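Local coordinates for SIR4-interacting protein SIF2 (Saccharomyces cerevisiae, PDB 1R5M) that acts as a transcriptional corepressor subunit of the Set3C complex in the yeast nucleus and antagonizes telomeric silencing, at residues Leu253-Asp257 with Thr258-Leu262; Val231-Ile234 with Thr235-Thr238; Leu175-Ile179 with Ser180-Met184. All coordinates share one frame; numbering follows the deposited sequence.

Contact 1 of 3, residues Leu253-Asp257 with Thr258-Leu262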
ATOM      1  N   LEU A 253      -5.537   4.986   4.428  1.00  9.61           N
ATOM      2  CA  LEU A 253      -6.532   5.883   3.847  1.00  8.68           C
ATOM      3  C   LEU A 253      -6.770   5.365   2.431  1.00  9.53           C
ATOM      4  O   LEU A 253      -5.876   5.409   1.585  1.00 11.11           O
ATOM      5  CB  LEU A 253      -6.036   7.334   3.824  1.00  9.22           C
ATOM      6  CG  LEU A 253      -6.018   8.021   5.194  1.00  9.03           C
ATOM      7  CD1 LEU A 253      -5.304   9.349   5.083  1.00 10.36           C
ATOM      8  CD2 LEU A 253      -7.445   8.222   5.701  1.00  9.40           C
ATOM      9  N   GLU A 254      -7.975   4.850   2.200  1.00  9.15           N
ATOM     10  CA  GLU A 254      -8.361   4.291   0.907  1.00  9.93           C
ATOM     11  C   GLU A 254      -9.732   4.786   0.475  1.00 10.01           C
ATOM     12  O   GLU A 254     -10.742   4.516   1.134  1.00  9.55           O
ATOM     13  CB  GLU A 254      -8.390   2.761   0.978  1.00 10.44           C
ATOM     14  CG  GLU A 254      -7.031   2.095   1.144  1.00 12.44           C
ATOM     15  CD  GLU A 254      -6.191   2.149  -0.120  1.00 13.90           C
ATOM     16  OE1 GLU A 254      -6.715   2.585  -1.167  1.00 17.22           O
ATOM     17  OE2 GLU A 254      -5.012   1.749  -0.063  1.00 17.60           O
ATOM     18  N   PHE A 255      -9.769   5.506  -0.640  1.00  9.61           N
ATOM     19  CA  PHE A 255     -11.023   6.032  -1.157  1.00 10.86           C
ATOM     20  C   PHE A 255     -11.585   5.122  -2.243  1.00 11.15           C
ATOM     21  O   PHE A 255     -10.851   4.651  -3.114  1.00 12.82           O
ATOM     22  CB  PHE A 255     -10.809   7.437  -1.732  1.00 11.68           C
ATOM     23  CG  PHE A 255     -12.073   8.102  -2.198  1.00 13.05           C
ATOM     24  CD1 PHE A 255     -13.029   8.534  -1.282  1.00 11.75           C
ATOM     25  CD2 PHE A 255     -12.308   8.299  -3.555  1.00 14.60           C
ATOM     26  CE1 PHE A 255     -14.203   9.158  -1.711  1.00 15.10           C
ATOM     27  CE2 PHE A 255     -13.477   8.921  -3.994  1.00 15.37           C
ATOM     28  CZ  PHE A 255     -14.424   9.350  -3.071  1.00 14.19           C
ATOM     29  N   ASN A 256     -12.889   4.878  -2.177  1.00 11.29           N
ATOM     30  CA  ASN A 256     -13.589   4.049  -3.154  1.00 12.79           C
ATOM     31  C   ASN A 256     -14.309   5.042  -4.072  1.00 13.61           C
ATOM     32  O   ASN A 256     -15.247   5.722  -3.657  1.00 12.60           O
ATOM     33  CB  ASN A 256     -14.570   3.125  -2.416  1.00 10.91           C
ATOM     34  CG  ASN A 256     -15.346   2.208  -3.346  1.00 13.47           C
ATOM     35  OD1 ASN A 256     -15.595   1.043  -3.017  1.00 14.67           O
ATOM     36  ND2 ASN A 256     -15.754   2.728  -4.493  1.00 10.64           N
ATOM     37  N   ASP A 257     -13.854   5.126  -5.320  1.00 15.32           N
ATOM     38  CA  ASP A 257     -14.417   6.075  -6.274  1.00 18.29           C
ATOM     39  C   ASP A 257     -15.798   5.719  -6.811  1.00 19.99           C
ATOM     40  O   ASP A 257     -16.398   6.506  -7.543  1.00 20.18           O
ATOM     41  CB  ASP A 257     -13.441   6.278  -7.436  1.00 21.70           C
ATOM     42  CG  ASP A 257     -13.720   7.552  -8.210  1.00 24.06           C
ATOM     43  OD1 ASP A 257     -13.899   8.608  -7.568  1.00 26.44           O
ATOM     44  OD2 ASP A 257     -13.752   7.500  -9.458  1.00 30.07           O
ATOM     45  N   THR A 258     -16.303   4.541  -6.458  1.00 17.72           N
ATOM     46  CA  THR A 258     -17.631   4.142  -6.910  1.00 17.68           C
ATOM     47  C   THR A 258     -18.686   4.522  -5.877  1.00 17.45           C
ATOM     48  O   THR A 258     -19.669   5.182  -6.214  1.00 18.24           O
ATOM     49  CB  THR A 258     -17.712   2.631  -7.188  1.00 18.37           C
ATOM     50  OG1 THR A 258     -16.825   2.297  -8.263  1.00 19.55           O
ATOM     51  CG2 THR A 258     -19.136   2.238  -7.580  1.00 18.41           C
ATOM     52  N   ASN A 259     -18.492   4.116  -4.623  1.00 15.72           N
ATOM     53  CA  ASN A 259     -19.458   4.457  -3.584  1.00 15.15           C
ATOM     54  C   ASN A 259     -19.136   5.800  -2.920  1.00 14.54           C
ATOM     55  O   ASN A 259     -19.885   6.277  -2.068  1.00 14.84           O
ATOM     56  CB  ASN A 259     -19.555   3.343  -2.526  1.00 14.13           C
ATOM     57  CG  ASN A 259     -18.249   3.102  -1.796  1.00 15.07           C
ATOM     58  OD1 ASN A 259     -17.349   3.933  -1.823  1.00 14.30           O
ATOM     59  ND2 ASN A 259     -18.151   1.958  -1.122  1.00 15.90           N
ATOM     60  N   LYS A 260     -18.021   6.405  -3.328  1.00 13.70           N
ATOM     61  CA  LYS A 260     -17.577   7.700  -2.812  1.00 13.79           C
ATOM     62  C   LYS A 260     -17.349   7.738  -1.304  1.00 14.09           C
ATOM     63  O   LYS A 260     -17.598   8.752  -0.648  1.00 15.03           O
ATOM     64  CB  LYS A 260     -18.581   8.792  -3.202  1.00 16.92           C
ATOM     65  CG  LYS A 260     -18.857   8.877  -4.695  1.00 18.92           C
ATOM     66  CD  LYS A 260     -17.589   9.156  -5.490  1.00 22.30           C
ATOM     67  CE  LYS A 260     -17.885   9.282  -6.978  1.00 24.33           C
ATOM     68  NZ  LYS A 260     -16.641   9.486  -7.773  1.00 26.62           N
ATOM     69  N   LEU A 261     -16.871   6.628  -0.754  1.00 11.16           N
ATOM     70  CA  LEU A 261     -16.604   6.556   0.674  1.00 10.21           C
ATOM     71  C   LEU A 261     -15.118   6.395   0.938  1.00 10.39           C
ATOM     72  O   LEU A 261     -14.400   5.776   0.155  1.00  9.72           O
ATOM     73  CB  LEU A 261     -17.346   5.373   1.300  1.00 10.24           C
ATOM     74  CG  LEU A 261     -18.875   5.392   1.227  1.00 10.63           C
ATOM     75  CD1 LEU A 261     -19.421   4.096   1.809  1.00 11.48           C
ATOM     76  CD2 LEU A 261     -19.421   6.591   1.993  1.00 13.35           C
ATOM     77  N   LEU A 262     -14.669   6.966   2.049  1.00  8.72           N
ATOM     78  CA  LEU A 262     -13.276   6.879   2.458  1.00  9.38           C
ATOM     79  C   LEU A 262     -13.145   5.871   3.587  1.00  9.57           C
ATOM     80  O   LEU A 262     -13.895   5.921   4.561  1.00 10.21           O
ATOM     81  CB  LEU A 262     -12.777   8.236   2.960  1.00  9.50           C
ATOM     82  CG  LEU A 262     -11.368   8.232   3.566  1.00  7.91           C
ATOM     83  CD1 LEU A 262     -10.336   7.989   2.468  1.00 10.15           C
ATOM     84  CD2 LEU A 262     -11.104   9.558   4.264  1.00 10.02           C
TER
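Lys260 and Asp257 form a salt bridge at the exposed turn of a tight beta hairpin. NZ of Lys260 lies 2.9 Å from OD1 of Asp257 and meets that oxygen from above the carboxylate plane. The same ammonium group donates to the main-chain O of Asp257 at 3.0 Å. One residue thus holds the lysine end twice, through its side chain and its backbone. The two side chains run alongside each other and point the same way. The lysine chain is bent at its second torsion (chi2 -59°), which turns the ammonium end back toward Asp257.

The strands are joined by a straight backbone bond from Asn256 N to Leu261 O, 2.9 Å long with an angle of 171° at the hydrogen. In return, Asn256 O receives weak bonds from Lys260 N and Leu261 N. Asn259 bonds both within the turn and outside it. Its OD1 accepts from Leu261 N at 2.9 Å and closes an Asx turn. ND2 of Asn259 bonds to Asp300 O in the next blade of the propeller.

Packing starts at the turn and runs along the strands. CG of Phe255 is anti to the backbone N (chi1 -176°), and the ring extends along the Lys260-Leu261 backbone. Its CE1 comes within 3.5 Å of Lys260 C. CZ also touches the aliphatic CD of Lys260. Phe255 and Leu262 form a non-hydrogen-bonded pair, with their side chains on the same face of the sheet. CD2 of Leu262 reaches CD2 of Leu253 at 4.2 Å.

This hairpin links the first two strands of the WD 5 blade. Its chemistry is divided along its length. The ion pair and the Asp257 carbonyl hold the lysine end at the exposed turn, while the straight backbone bond and the buried leucines lie on the strand side.

Contact 2 of 3, residues Val231-Ile234 with Thr235-Thr238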
ATOM      1  N   VAL A 231      -9.169  17.348   5.335  1.00 14.62           N
ATOM      2  CA  VAL A 231      -9.577  17.298   3.934  1.00 14.95           C
ATOM      3  C   VAL A 231      -9.159  18.602   3.264  1.00 15.63           C
ATOM      4  O   VAL A 231      -9.341  19.681   3.832  1.00 16.12           O
ATOM      5  CB  VAL A 231     -11.109  17.135   3.793  1.00 14.87           C
ATOM      6  CG1 VAL A 231     -11.474  16.866   2.339  1.00 16.28           C
ATOM      7  CG2 VAL A 231     -11.601  16.000   4.691  1.00 14.97           C
ATOM      8  N   TYR A 232      -8.597  18.497   2.063  1.00 15.97           N
ATOM      9  CA  TYR A 232      -8.143  19.669   1.321  1.00 15.95           C
ATOM     10  C   TYR A 232      -8.570  19.680  -0.136  1.00 17.67           C
ATOM     11  O   TYR A 232      -8.911  18.650  -0.716  1.00 17.05           O
ATOM     12  CB  TYR A 232      -6.617  19.766   1.323  1.00 16.04           C
ATOM     13  CG  TYR A 232      -5.973  19.984   2.664  1.00 15.45           C
ATOM     14  CD1 TYR A 232      -5.635  18.907   3.481  1.00 15.54           C
ATOM     15  CD2 TYR A 232      -5.669  21.269   3.105  1.00 16.03           C
ATOM     16  CE1 TYR A 232      -5.003  19.104   4.704  1.00 17.68           C
ATOM     17  CE2 TYR A 232      -5.039  21.479   4.328  1.00 17.13           C
ATOM     18  CZ  TYR A 232      -4.708  20.392   5.120  1.00 17.31           C
ATOM     19  OH  TYR A 232      -4.075  20.591   6.323  1.00 20.16           O
ATOM     20  N   GLN A 233      -8.519  20.873  -0.720  1.00 17.67           N
ATOM     21  CA  GLN A 233      -8.817  21.075  -2.128  1.00 20.43           C
ATOM     22  C   GLN A 233      -7.499  21.642  -2.653  1.00 19.79           C
ATOM     23  O   GLN A 233      -6.837  22.410  -1.959  1.00 19.74           O
ATOM     24  CB  GLN A 233      -9.947  22.087  -2.305  1.00 23.33           C
ATOM     25  CG  GLN A 233     -10.467  22.187  -3.726  1.00 27.67           C
ATOM     26  CD  GLN A 233     -11.632  23.147  -3.846  1.00 31.01           C
ATOM     27  OE1 GLN A 233     -11.511  24.330  -3.528  1.00 33.70           O
ATOM     28  NE2 GLN A 233     -12.773  22.641  -4.303  1.00 33.68           N
ATOM     29  N   ILE A 234      -7.112  21.254  -3.862  1.00 19.76           N
ATOM     30  CA  ILE A 234      -5.849  21.699  -4.447  1.00 21.14           C
ATOM     31  C   ILE A 234      -5.540  23.194  -4.395  1.00 22.11           C
ATOM     32  O   ILE A 234      -4.404  23.579  -4.118  1.00 22.43           O
ATOM     33  CB  ILE A 234      -5.732  21.241  -5.918  1.00 21.87           C
ATOM     34  CG1 ILE A 234      -5.572  19.721  -5.975  1.00 20.87           C
ATOM     35  CG2 ILE A 234      -4.545  21.926  -6.593  1.00 24.19           C
ATOM     36  CD1 ILE A 234      -5.470  19.169  -7.384  1.00 21.52           C
ATOM     37  N   THR A 235      -6.537  24.034  -4.651  1.00 23.20           N
ATOM     38  CA  THR A 235      -6.321  25.480  -4.667  1.00 24.95           C
ATOM     39  C   THR A 235      -6.386  26.202  -3.323  1.00 25.88           C
ATOM     40  O   THR A 235      -6.176  27.416  -3.270  1.00 27.09           O
ATOM     41  CB  THR A 235      -7.319  26.177  -5.612  1.00 25.09           C
ATOM     42  OG1 THR A 235      -8.641  26.068  -5.072  1.00 26.37           O
ATOM     43  CG2 THR A 235      -7.284  25.537  -6.991  1.00 24.97           C
ATOM     44  N   GLU A 236      -6.664  25.481  -2.241  1.00 25.55           N
ATOM     45  CA  GLU A 236      -6.755  26.122  -0.932  1.00 26.42           C
ATOM     46  C   GLU A 236      -5.843  25.523   0.131  1.00 25.66           C
ATOM     47  O   GLU A 236      -5.762  24.306   0.280  1.00 24.19           O
ATOM     48  CB  GLU A 236      -8.203  26.093  -0.438  1.00 28.51           C
ATOM     49  CG  GLU A 236      -9.153  26.911  -1.291  1.00 34.14           C
ATOM     50  CD  GLU A 236      -8.718  28.360  -1.410  1.00 37.43           C
ATOM     51  OE1 GLU A 236      -8.617  29.039  -0.366  1.00 39.81           O
ATOM     52  OE2 GLU A 236      -8.475  28.818  -2.548  1.00 39.64           O
ATOM     53  N   LYS A 237      -5.169  26.394   0.878  1.00 25.17           N
ATOM     54  CA  LYS A 237      -4.262  25.965   1.935  1.00 26.22           C
ATOM     55  C   LYS A 237      -5.029  25.596   3.200  1.00 25.34           C
ATOM     56  O   LYS A 237      -4.570  24.781   4.001  1.00 26.24           O
ATOM     57  CB  LYS A 237      -3.255  27.077   2.247  1.00 28.47           C
ATOM     58  CG  LYS A 237      -2.374  27.460   1.067  1.00 31.70           C
ATOM     59  CD  LYS A 237      -1.392  28.559   1.439  1.00 34.55           C
ATOM     60  CE  LYS A 237      -0.461  28.879   0.278  1.00 35.62           C
ATOM     61  NZ  LYS A 237       0.535  29.930   0.635  1.00 38.22           N
ATOM     62  N   THR A 238      -6.199  26.202   3.373  1.00 24.80           N
ATOM     63  CA  THR A 238      -7.036  25.937   4.538  1.00 24.48           C
ATOM     64  C   THR A 238      -7.891  24.695   4.298  1.00 21.97           C
ATOM     65  O   THR A 238      -8.538  24.571   3.259  1.00 21.54           O
ATOM     66  CB  THR A 238      -7.978  27.123   4.829  1.00 25.93           C
ATOM     67  OG1 THR A 238      -7.205  28.315   5.013  1.00 28.76           O
ATOM     68  CG2 THR A 238      -8.798  26.859   6.086  1.00 27.95           C
TER
HETATM   69  O   HOH W   1      -3.331  23.235   6.733  1.00 32.66           O
HETATM   70  O   HOH W   2      -8.084  23.054   1.000  1.00 18.24           O
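The ring of Tyr232 presents its edge to the backbone of Glu236 and Lys237, where the chain leaves the third strand of the WD 4 propeller blade and enters a type I beta turn from Gln233 to Glu236. The closest ring atom is CE2, 3.4 Å from Lys237 O, which lies in the ring plane. CG of Tyr232 is anti to its carbonyl carbon (chi1 -64°), a rotation that carries the ring alongside the outgoing loop. Water 1 also lies in the ring plane. It is hydrogen-bonded to Tyr232 OH at 2.8 Å and makes a weak bond to Lys237 O. The ring also meets that of Phe187, from the preceding blade.

Gln233 is turned differently. Its extended side chain runs beside those of Thr235 and Glu236, and all three point the same way. The amide and carboxylate planes of Gln233 and Glu236 are nearly perpendicular, 83° apart. The approach is loose, with OE1 of Gln233 at 4.2 Å from CG of Glu236.

The turn itself is closed by the backbone. Glu236 N donates to Gln233 O at 3.1 Å. Gln185 of the neighbouring blade donates through NE2 to Glu236 O. Water 2 sits between the strand and the outgoing loop, where it accepts from Gln233 N at 2.8 Å and lies 2.8 Å from Thr238 O.

Contact 3 of 3, residues Leu175-Ile179 with Ser180-Met184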
ATOM      1  N   LEU A 175       2.078  18.604  -1.988  1.00 10.70           N
ATOM      2  CA  LEU A 175       1.197  18.466  -3.143  1.00 10.85           C
ATOM      3  C   LEU A 175       2.043  18.963  -4.309  1.00 11.00           C
ATOM      4  O   LEU A 175       2.496  20.110  -4.307  1.00 11.41           O
ATOM      5  CB  LEU A 175      -0.046  19.348  -3.000  1.00 11.74           C
ATOM      6  CG  LEU A 175      -0.827  19.568  -4.300  1.00 11.82           C
ATOM      7  CD1 LEU A 175      -1.401  18.248  -4.805  1.00 13.17           C
ATOM      8  CD2 LEU A 175      -1.940  20.582  -4.051  1.00 14.06           C
ATOM      9  N   TRP A 176       2.274  18.096  -5.288  1.00  9.49           N
ATOM     10  CA  TRP A 176       3.091  18.449  -6.443  1.00 10.31           C
ATOM     11  C   TRP A 176       2.333  18.474  -7.752  1.00 11.53           C
ATOM     12  O   TRP A 176       1.365  17.741  -7.936  1.00 11.19           O
ATOM     13  CB  TRP A 176       4.206  17.424  -6.687  1.00 10.26           C
ATOM     14  CG  TRP A 176       5.140  17.116  -5.574  1.00  9.63           C
ATOM     15  CD1 TRP A 176       4.941  16.239  -4.544  1.00 11.09           C
ATOM     16  CD2 TRP A 176       6.470  17.612  -5.428  1.00  9.99           C
ATOM     17  NE1 TRP A 176       6.072  16.154  -3.770  1.00 10.37           N
ATOM     18  CE2 TRP A 176       7.028  16.988  -4.291  1.00 11.10           C
ATOM     19  CE3 TRP A 176       7.251  18.524  -6.155  1.00 10.70           C
ATOM     20  CZ2 TRP A 176       8.334  17.248  -3.859  1.00 10.95           C
ATOM     21  CZ3 TRP A 176       8.548  18.782  -5.726  1.00 11.27           C
ATOM     22  CH2 TRP A 176       9.075  18.144  -4.588  1.00 11.91           C
ATOM     23  N   ASN A 177       2.786  19.333  -8.659  1.00 11.64           N
ATOM     24  CA  ASN A 177       2.265  19.314 -10.014  1.00 12.44           C
ATOM     25  C   ASN A 177       3.396  18.410 -10.508  1.00 13.03           C
ATOM     26  O   ASN A 177       4.542  18.849 -10.634  1.00 13.23           O
ATOM     27  CB  ASN A 177       2.350  20.677 -10.691  1.00 13.43           C
ATOM     28  CG  ASN A 177       2.068  20.590 -12.175  1.00 16.12           C
ATOM     29  OD1 ASN A 177       2.526  19.663 -12.840  1.00 14.23           O
ATOM     30  ND2 ASN A 177       1.318  21.553 -12.703  1.00 20.97           N
ATOM     31  N   VAL A 178       3.091  17.138 -10.735  1.00 14.52           N
ATOM     32  CA  VAL A 178       4.104  16.168 -11.126  1.00 16.52           C
ATOM     33  C   VAL A 178       4.742  16.386 -12.495  1.00 17.62           C
ATOM     34  O   VAL A 178       5.881  15.975 -12.730  1.00 18.77           O
ATOM     35  CB  VAL A 178       3.531  14.726 -11.028  1.00 18.90           C
ATOM     36  CG1 VAL A 178       2.706  14.396 -12.261  1.00 20.13           C
ATOM     37  CG2 VAL A 178       4.658  13.729 -10.825  1.00 21.04           C
ATOM     38  N   ILE A 179       4.020  17.045 -13.392  1.00 17.38           N
ATOM     39  CA  ILE A 179       4.543  17.304 -14.726  1.00 18.00           C
ATOM     40  C   ILE A 179       5.589  18.418 -14.710  1.00 17.28           C
ATOM     41  O   ILE A 179       6.653  18.284 -15.318  1.00 18.20           O
ATOM     42  CB  ILE A 179       3.397  17.652 -15.703  1.00 19.41           C
ATOM     43  CG1 ILE A 179       2.530  16.406 -15.926  1.00 20.72           C
ATOM     44  CG2 ILE A 179       3.959  18.168 -17.023  1.00 20.88           C
ATOM     45  CD1 ILE A 179       1.324  16.629 -16.813  1.00 22.88           C
ATOM     46  N   SER A 180       5.297  19.510 -14.009  1.00 15.85           N
ATOM     47  CA  SER A 180       6.244  20.617 -13.926  1.00 15.29           C
ATOM     48  C   SER A 180       7.253  20.379 -12.801  1.00 15.12           C
ATOM     49  O   SER A 180       8.327  20.981 -12.780  1.00 14.75           O
ATOM     50  CB  SER A 180       5.507  21.939 -13.689  1.00 16.77           C
ATOM     51  OG  SER A 180       4.757  21.898 -12.487  1.00 16.03           O
ATOM     52  N   GLY A 181       6.905  19.494 -11.871  1.00 14.63           N
ATOM     53  CA  GLY A 181       7.795  19.198 -10.761  1.00 15.16           C
ATOM     54  C   GLY A 181       7.872  20.343  -9.772  1.00 15.24           C
ATOM     55  O   GLY A 181       8.916  20.579  -9.159  1.00 16.84           O
ATOM     56  N   THR A 182       6.766  21.058  -9.614  1.00 14.24           N
ATOM     57  CA  THR A 182       6.715  22.188  -8.701  1.00 15.12           C
ATOM     58  C   THR A 182       5.883  21.891  -7.457  1.00 13.81           C
ATOM     59  O   THR A 182       4.948  21.087  -7.487  1.00 13.04           O
ATOM     60  CB  THR A 182       6.148  23.441  -9.400  1.00 16.76           C
ATOM     61  OG1 THR A 182       4.859  23.146  -9.951  1.00 19.08           O
ATOM     62  CG2 THR A 182       7.086  23.892 -10.519  1.00 18.49           C
ATOM     63  N   VAL A 183       6.249  22.541  -6.360  1.00 13.29           N
ATOM     64  CA  VAL A 183       5.560  22.376  -5.086  1.00 13.88           C
ATOM     65  C   VAL A 183       4.366  23.324  -5.050  1.00 14.76           C
ATOM     66  O   VAL A 183       4.535  24.542  -5.054  1.00 17.03           O
ATOM     67  CB  VAL A 183       6.498  22.710  -3.908  1.00 13.22           C
ATOM     68  CG1 VAL A 183       5.729  22.650  -2.597  1.00 14.14           C
ATOM     69  CG2 VAL A 183       7.677  21.745  -3.889  1.00 14.12           C
ATOM     70  N   MET A 184       3.161  22.768  -5.017  1.00 13.30           N
ATOM     71  CA  MET A 184       1.954  23.590  -4.989  1.00 14.87           C
ATOM     72  C   MET A 184       1.531  23.934  -3.571  1.00 16.12           C
ATOM     73  O   MET A 184       1.079  25.046  -3.301  1.00 16.66           O
ATOM     74  CB  MET A 184       0.821  22.875  -5.715  1.00 15.40           C
ATOM     75  CG  MET A 184       1.086  22.693  -7.190  1.00 18.04           C
ATOM     76  SD  MET A 184      -0.233  21.777  -7.962  1.00 21.53           S
ATOM     77  CE  MET A 184      -1.557  22.962  -7.874  1.00 22.75           C
TER
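Leu175 and Met184 pair in a beta hairpin that joins the third and fourth strands of a WD40 propeller blade, with a G1 beta bulge at its turn. Leu175 O accepts from Met184 N at 2.8 Å. CD2 of Leu175 packs 4.0 Å from Met184 CB, and the two side chains meet at a slant.

Trp176 follows on the other face, in a non-hydrogen-bonded pair with Val183. CG2 of Val183 sits over the six-membered ring in a CH-pi contact, 4.0 Å from its centroid. Gly181 O lies at the ring edge, near its plane. NE1 bonds to Ser166 OG on the adjacent strand, which helps fix the rotation of the indole.

Asn177 does most of the polar work. Its N donates to Thr182 O at 3.0 Å. Its own O accepts from both Gly181 N, at 2.7 Å, and Thr182 N, at 3.3 Å. This double grip defines the bulge, and Gly181 adopts a positive phi of 72° there. CG of Asn177 is anti to the backbone N (chi1 169°), and the amide therefore reaches over the turn. OD1 accepts from Ser180 N at 3.0 Å, with the donor above the carbonyl plane and an angle of 172° at the hydrogen. A weak bond from Ile179 N reaches the same oxygen.

Val178 turns away from the hairpin onto Ile164 and Leu134. Ile179 lies within the reversal, which runs from Asn177 to Gly181. Beside it, Ser180 OG shares a hydrogen bond with Thr182 OG1 at 2.8 Å.

Overall arrangement
All three contacts are local turns of one beta propeller, each in a different blade. The centre of contact 1 is about 15 Å from the centre of the chain, and it joins the first two strands of its blade. The centres of contacts 2 and 3 are about 24 and 22 Å from that point, and both follow the third strand of a blade. Contact 2 is a surface contact, closed by one direct backbone bond and by water. Contacts 1 and 3 are partly buried hairpins. Contact 1 adds an ion pair, while contact 3 relies on neutral polar groups and an indole. Contacts 2 and 3 touch: CG2 of Ile234 packs 3.4 Å from CE of Met184. Contact 1 touches neither.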